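Long-range contact in peptidoglycan synthetase penicillin-binding protein 3 (Bifidobacterium adolescentis, PDB 4YE5), which probably binds penicillin and, as in other transpeptidase-family proteins, is thought to cross-link peptidoglycan: residues D220-S234 with V538-Y550. Numbering follows the deposited sequence. Where two conformers were deposited one is given.
Sequences DRDVQWYTEKVLSDS and VTAEIGEFLMQKY
The helical segments 221-234 and 538-549 run roughly antiparallel, their axes 10.0 Å apart at closest approach and 149° between their directions, Thr227 facing Ile542. Tyr226 and Phe545 overlap face to face in an offset stack, centroids 4.1 Å apart and planes 10° from parallel; Phe545 CD1 lies over the centre of the Tyr226 ring and Tyr226 CG over that of Phe545, the side chains running in opposite directions. Tyr226 CB adds a CH-pi contact, 3.8 Å from the Phe545 centroid. Further along, Val230 CG1 meets Val538 CG1 at 3.6 Å and touches Ile542 CG1 too. Val223 fits between Leu546, the Lys549 chain and the Tyr550 ring edge, its CG2 3.4 Å from Tyr550 OH. Strands 242-249, 255-260 and 517-524 lie beneath, consistent with the N- and C-terminal helices of the transpeptidase domain packing on one side of its antiparallel sheet, as in the penicillin-recognising fold. No direct hydrogen bond spans the helices. One water links Asp220 OD2 to Tyr550 OH, a second accepts from Lys549 NZ beside Asp220 OD2 and Asp222 OD2, and a third sits among Tyr226 OH, Glu541 O and Glu544 OE1. Lys549 NZ reaches Asp222 OD2 only in a long salt bridge (3.8 Å), so apolar packing and stacking probably dominate, with water-mediated charge pairing where Asp220 meets Lys549.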
loop_
_atom_site.group_PDB
_atom_site.type_symbol
_atom_site.label_atom_id
_atom_site.label_comp_id
_atom_site.label_asym_id
_atom_site.label_seq_id
_atom_site.Cartn_x
_atom_site.Cartn_y
_atom_site.Cartn_z
ATOM N N ASP A 220 -0.321 8.657 -6.156
ATOM C CA ASP A 220 -1.024 9.757 -6.826
ATOM C C ASP A 220 -2.358 9.232 -7.338
ATOM O O ASP A 220 -2.392 8.276 -8.107
ATOM C CB ASP A 220 -0.214 10.251 -8.028
ATOM C CG ASP A 220 -0.864 11.441 -8.722
ATOM O OD1 ASP A 220 -1.811 11.218 -9.505
ATOM O OD2 ASP A 220 -0.428 12.592 -8.482
ATOM N N ARG A 221 -3.435 9.895 -6.928
ATOM C CA ARG A 221 -4.813 9.485 -7.213
ATOM C C ARG A 221 -5.030 9.351 -8.719
ATOM O O ARG A 221 -5.665 8.408 -9.169
ATOM C CB ARG A 221 -5.777 10.547 -6.640
ATOM C CG ARG A 221 -7.179 10.097 -6.281
ATOM C CD ARG A 221 -8.023 11.269 -5.714
ATOM N NE ARG A 221 -8.064 12.356 -6.674
ATOM C CZ ARG A 221 -9.074 12.599 -7.502
ATOM N NH1 ARG A 221 -10.186 11.883 -7.449
ATOM N NH2 ARG A 221 -8.981 13.595 -8.364
ATOM N N ASP A 222 -4.494 10.291 -9.496
ATOM C CA ASP A 222 -4.662 10.269 -10.957
ATOM C C ASP A 222 -3.877 9.140 -11.627
ATOM O O ASP A 222 -4.374 8.492 -12.554
ATOM C CB ASP A 222 -4.294 11.626 -11.572
ATOM C CG ASP A 222 -5.066 12.787 -10.924
ATOM O OD1 ASP A 222 -6.308 12.842 -11.087
ATOM O OD2 ASP A 222 -4.436 13.628 -10.231
ATOM N N VAL A 223 -2.651 8.894 -11.183
ATOM C CA VAL A 223 -1.901 7.761 -11.750
ATOM C C VAL A 223 -2.547 6.429 -11.336
ATOM O O VAL A 223 -2.651 5.493 -12.134
ATOM C CB VAL A 223 -0.423 7.784 -11.312
ATOM C CG1 VAL A 223 0.339 6.576 -11.878
ATOM C CG2 VAL A 223 0.254 9.129 -11.750
ATOM N N GLN A 224 -2.963 6.340 -10.078
ATOM C CA GLN A 224 -3.595 5.118 -9.584
ATOM C C GLN A 224 -4.881 4.843 -10.361
ATOM O O GLN A 224 -5.140 3.722 -10.793
ATOM C CB GLN A 224 -3.920 5.248 -8.081
ATOM C CG GLN A 224 -4.553 3.964 -7.488
ATOM C CD GLN A 224 -3.534 2.847 -7.231
ATOM O OE1 GLN A 224 -2.347 3.097 -7.056
ATOM N NE2 GLN A 224 -4.018 1.620 -7.148
ATOM N N TRP A 225 -5.686 5.876 -10.547
ATOM C CA TRP A 225 -6.947 5.718 -11.273
ATOM C C TRP A 225 -6.694 5.267 -12.701
ATOM O O TRP A 225 -7.357 4.346 -13.181
ATOM C CB TRP A 225 -7.781 7.007 -11.287
ATOM C CG TRP A 225 -9.131 6.806 -11.939
ATOM C CD1 TRP A 225 -10.303 6.457 -11.313
ATOM C CD2 TRP A 225 -9.446 6.924 -13.337
ATOM N NE1 TRP A 225 -11.317 6.357 -12.235
ATOM C CE2 TRP A 225 -10.818 6.630 -13.483
ATOM C CE3 TRP A 225 -8.698 7.238 -14.480
ATOM C CZ2 TRP A 225 -11.457 6.642 -14.725
ATOM C CZ3 TRP A 225 -9.338 7.249 -15.716
ATOM C CH2 TRP A 225 -10.700 6.952 -15.825
ATOM N N TYR A 226 -5.746 5.905 -13.386
ATOM C CA TYR A 226 -5.495 5.519 -14.787
ATOM C C TYR A 226 -4.935 4.096 -14.891
ATOM O O TYR A 226 -5.248 3.339 -15.818
ATOM C CB TYR A 226 -4.585 6.520 -15.501
ATOM C CG TYR A 226 -4.605 6.350 -17.010
ATOM C CD1 TYR A 226 -5.634 6.893 -17.785
ATOM C CD2 TYR A 226 -3.613 5.647 -17.647
ATOM C CE1 TYR A 226 -5.658 6.721 -19.169
ATOM C CE2 TYR A 226 -3.634 5.447 -19.028
ATOM C CZ TYR A 226 -4.648 5.996 -19.785
ATOM O OH TYR A 226 -4.645 5.810 -21.157
ATOM N N THR A 227 -4.089 3.725 -13.934
ATOM C CA THR A 227 -3.505 2.396 -13.969
ATOM C C THR A 227 -4.596 1.331 -13.760
ATOM O O THR A 227 -4.611 0.306 -14.450
ATOM C CB THR A 227 -2.399 2.258 -12.907
ATOM O OG1 THR A 227 -1.377 3.233 -13.174
ATOM C CG2 THR A 227 -1.793 0.867 -12.962
ATOM N N GLU A 228 -5.513 1.589 -12.829
ATOM C CA GLU A 228 -6.637 0.671 -12.613
ATOM C C GLU A 228 -7.534 0.604 -13.849
ATOM O O GLU A 228 -8.018 -0.468 -14.219
ATOM C CB GLU A 228 -7.439 1.057 -11.359
ATOM C CG GLU A 228 -6.660 0.758 -10.075
ATOM C CD GLU A 228 -7.405 1.147 -8.795
ATOM O OE1 GLU A 228 -8.564 1.577 -8.884
ATOM O OE2 GLU A 228 -6.819 0.978 -7.703
ATOM N N LYS A 229 -7.722 1.748 -14.496
ATOM C CA LYS A 229 -8.484 1.822 -15.739
ATOM C C LYS A 229 -7.805 1.005 -16.871
ATOM O O LYS A 229 -8.461 0.270 -17.618
ATOM C CB LYS A 229 -8.649 3.290 -16.164
ATOM C CG LYS A 229 -9.536 3.486 -17.410
ATOM C CD LYS A 229 -10.984 3.114 -17.106
ATOM C CE LYS A 229 -11.874 3.242 -18.347
ATOM N NZ LYS A 229 -13.261 2.814 -18.029
ATOM N N VAL A 230 -6.487 1.127 -16.991
ATOM C CA VAL A 230 -5.761 0.339 -17.985
ATOM C C VAL A 230 -5.911 -1.151 -17.699
ATOM O O VAL A 230 -6.119 -1.960 -18.604
ATOM C CB VAL A 230 -4.268 0.705 -18.020
ATOM C CG1 VAL A 230 -3.475 -0.347 -18.788
ATOM C CG2 VAL A 230 -4.099 2.088 -18.654
ATOM N N LEU A 231 -5.826 -1.530 -16.431
ATOM C CA LEU A 231 -5.998 -2.948 -16.101
ATOM C C LEU A 231 -7.420 -3.437 -16.400
ATOM O O LEU A 231 -7.606 -4.579 -16.838
ATOM C CB LEU A 231 -5.636 -3.227 -14.637
ATOM C CG LEU A 231 -4.150 -3.068 -14.302
ATOM C CD1 LEU A 231 -3.984 -3.219 -12.816
ATOM C CD2 LEU A 231 -3.289 -4.095 -15.088
ATOM N N SER A 232 -8.407 -2.582 -16.150
ATOM C CA SER A 232 -9.798 -2.935 -16.429
ATOM C C SER A 232 -10.020 -3.077 -17.937
ATOM O O SER A 232 -10.588 -4.056 -18.395
ATOM C CB SER A 232 -10.750 -1.897 -15.819
ATOM O OG SER A 232 -12.054 -2.005 -16.356
ATOM N N ASP A 233 -9.538 -2.101 -18.702
ATOM C CA ASP A 233 -9.660 -2.139 -20.155
ATOM C C ASP A 233 -8.900 -3.354 -20.707
ATOM O O ASP A 233 -9.353 -3.999 -21.655
ATOM C CB ASP A 233 -9.123 -0.850 -20.804
ATOM C CG ASP A 233 -10.045 0.359 -20.599
ATOM O OD1 ASP A 233 -11.264 0.176 -20.359
ATOM O OD2 ASP A 233 -9.546 1.507 -20.693
ATOM N N SER A 234 -7.753 -3.674 -20.105
ATOM C CA SER A 234 -6.974 -4.834 -20.532
ATOM C C SER A 234 -7.687 -6.157 -20.240
ATOM O O SER A 234 -7.513 -7.148 -20.968
ATOM C CB SER A 234 -5.595 -4.841 -19.878
ATOM O OG SER A 234 -4.907 -3.640 -20.201
ATOM N N VAL A 538 0.624 -3.275 -22.380
ATOM C CA VAL A 538 -0.021 -2.728 -21.182
ATOM C C VAL A 538 0.930 -1.772 -20.449
ATOM O O VAL A 538 0.509 -0.705 -20.043
ATOM C CB VAL A 538 -0.587 -3.849 -20.260
ATOM C CG1 VAL A 538 -1.350 -3.253 -19.029
ATOM C CG2 VAL A 538 -1.517 -4.766 -21.077
ATOM N N THR A 539 2.220 -2.106 -20.322
ATOM C CA THR A 539 3.120 -1.169 -19.643
ATOM C C THR A 539 3.243 0.102 -20.463
ATOM O O THR A 539 3.377 1.185 -19.917
ATOM C CB THR A 539 4.544 -1.730 -19.403
ATOM O OG1 THR A 539 5.279 -1.742 -20.641
ATOM C CG2 THR A 539 4.479 -3.131 -18.805
ATOM N N ALA A 540 3.218 -0.050 -21.787
ATOM C CA ALA A 540 3.330 1.089 -22.694
ATOM C C ALA A 540 2.124 2.047 -22.662
ATOM O O ALA A 540 2.279 3.259 -22.852
ATOM C CB ALA A 540 3.619 0.607 -24.142
ATOM N N GLU A 541 0.931 1.510 -22.436
ATOM C CA GLU A 541 -0.259 2.350 -22.242
ATOM C C GLU A 541 -0.094 3.217 -20.980
ATOM O O GLU A 541 -0.416 4.397 -20.968
ATOM C CB GLU A 541 -1.513 1.484 -22.084
ATOM C CG GLU A 541 -1.975 0.775 -23.354
ATOM C CD GLU A 541 -2.517 1.747 -24.387
ATOM O OE1 GLU A 541 -3.433 2.524 -24.025
ATOM O OE2 GLU A 541 -2.014 1.749 -25.546
ATOM N N ILE A 542 0.407 2.618 -19.911
ATOM C CA ILE A 542 0.679 3.366 -18.688
ATOM C C ILE A 542 1.797 4.372 -18.957
ATOM O O ILE A 542 1.677 5.550 -18.614
ATOM C CB ILE A 542 1.040 2.410 -17.543
ATOM C CG1 ILE A 542 -0.160 1.500 -17.242
ATOM C CG2 ILE A 542 1.492 3.191 -16.280
ATOM C CD1 ILE A 542 0.230 0.241 -16.420
ATOM N N GLY A 543 2.864 3.903 -19.601
ATOM C CA GLY A 543 3.974 4.768 -19.986
ATOM C C GLY A 543 3.547 6.007 -20.767
ATOM O O GLY A 543 3.943 7.129 -20.439
ATOM N N GLU A 544 2.721 5.813 -21.790
ATOM C CA GLU A 544 2.185 6.938 -22.556
ATOM C C GLU A 544 1.487 7.971 -21.667
ATOM O O GLU A 544 1.704 9.166 -21.802
ATOM C CB GLU A 544 1.193 6.455 -23.618
ATOM C CG GLU A 544 0.555 7.610 -24.384
ATOM C CD GLU A 544 -0.616 7.195 -25.270
ATOM O OE1 GLU A 544 -1.451 6.350 -24.856
ATOM O OE2 GLU A 544 -0.698 7.728 -26.390
ATOM N N PHE A 545 0.631 7.507 -20.765
ATOM C CA PHE A 545 -0.077 8.426 -19.867
ATOM C C PHE A 545 0.906 9.224 -18.995
ATOM O O PHE A 545 0.726 10.411 -18.804
ATOM C CB PHE A 545 -1.051 7.642 -18.977
ATOM C CG PHE A 545 -1.687 8.468 -17.881
ATOM C CD1 PHE A 545 -2.747 9.327 -18.161
ATOM C CD2 PHE A 545 -1.244 8.363 -16.576
ATOM C CE1 PHE A 545 -3.333 10.089 -17.156
ATOM C CE2 PHE A 545 -1.828 9.111 -15.559
ATOM C CZ PHE A 545 -2.872 9.975 -15.851
ATOM N N LEU A 546 1.931 8.552 -18.460
ATOM C CA LEU A 546 2.898 9.198 -17.556
ATOM C C LEU A 546 3.755 10.264 -18.224
ATOM O O LEU A 546 4.037 11.299 -17.623
ATOM C CB LEU A 546 3.821 8.169 -16.917
ATOM C CG LEU A 546 3.211 7.209 -15.898
ATOM C CD1 LEU A 546 4.205 6.078 -15.595
ATOM C CD2 LEU A 546 2.810 7.951 -14.606
HETATM N N MSE A 547 4.188 10.014 -19.457
HETATM C CA MSE A 547 4.970 11.013 -20.181
HETATM C C MSE A 547 4.119 12.253 -20.456
HETATM O O MSE A 547 4.621 13.362 -20.414
HETATM C CB MSE A 547 5.525 10.461 -21.515
HETATM C CG MSE A 547 6.349 9.201 -21.411
HETATM SE SE MSE A 547 8.024 9.443 -20.448
HETATM C CE MSE A 547 7.499 8.758 -18.723
ATOM N N GLN A 548 2.840 12.059 -20.759
ATOM C CA GLN A 548 1.935 13.194 -21.021
ATOM C C GLN A 548 1.598 13.931 -19.727
ATOM O O GLN A 548 1.650 15.152 -19.677
ATOM C CB GLN A 548 0.638 12.714 -21.706
ATOM C CG GLN A 548 -0.556 13.714 -21.656
ATOM C CD GLN A 548 -0.598 14.669 -22.846
ATOM O OE1 GLN A 548 0.071 14.447 -23.857
ATOM N NE2 GLN A 548 -1.392 15.735 -22.730
ATOM N N LYS A 549 1.255 13.183 -18.673
ATOM C CA LYS A 549 0.893 13.811 -17.402
ATOM C C LYS A 549 2.025 14.659 -16.846
ATOM O O LYS A 549 1.808 15.783 -16.428
ATOM C CB LYS A 549 0.483 12.783 -16.341
ATOM C CG LYS A 549 0.088 13.419 -14.983
ATOM C CD LYS A 549 -0.342 12.313 -13.978
ATOM C CE LYS A 549 -0.449 12.859 -12.554
ATOM N NZ LYS A 549 -1.443 13.956 -12.532
ATOM N N TYR A 550 3.232 14.117 -16.827
ATOM C CA TYR A 550 4.345 14.854 -16.224
ATOM C C TYR A 550 5.124 15.671 -17.239
ATOM O O TYR A 550 6.157 16.263 -16.908
ATOM C CB TYR A 550 5.257 13.900 -15.435
ATOM C CG TYR A 550 4.518 13.292 -14.264
ATOM C CD1 TYR A 550 4.300 14.029 -13.096
ATOM C CD2 TYR A 550 3.983 12.014 -14.341
ATOM C CE1 TYR A 550 3.595 13.489 -12.024
ATOM C CE2 TYR A 550 3.286 11.460 -13.264
ATOM C CZ TYR A 550 3.094 12.199 -12.114
ATOM O OH TYR A 550 2.395 11.647 -11.048
HETATM O O HOH W 1 2.134 13.147 -8.862
HETATM O O HOH W 2 -1.898 14.382 -9.874
HETATM O O HOH W 3 -2.385 5.416 -22.360
#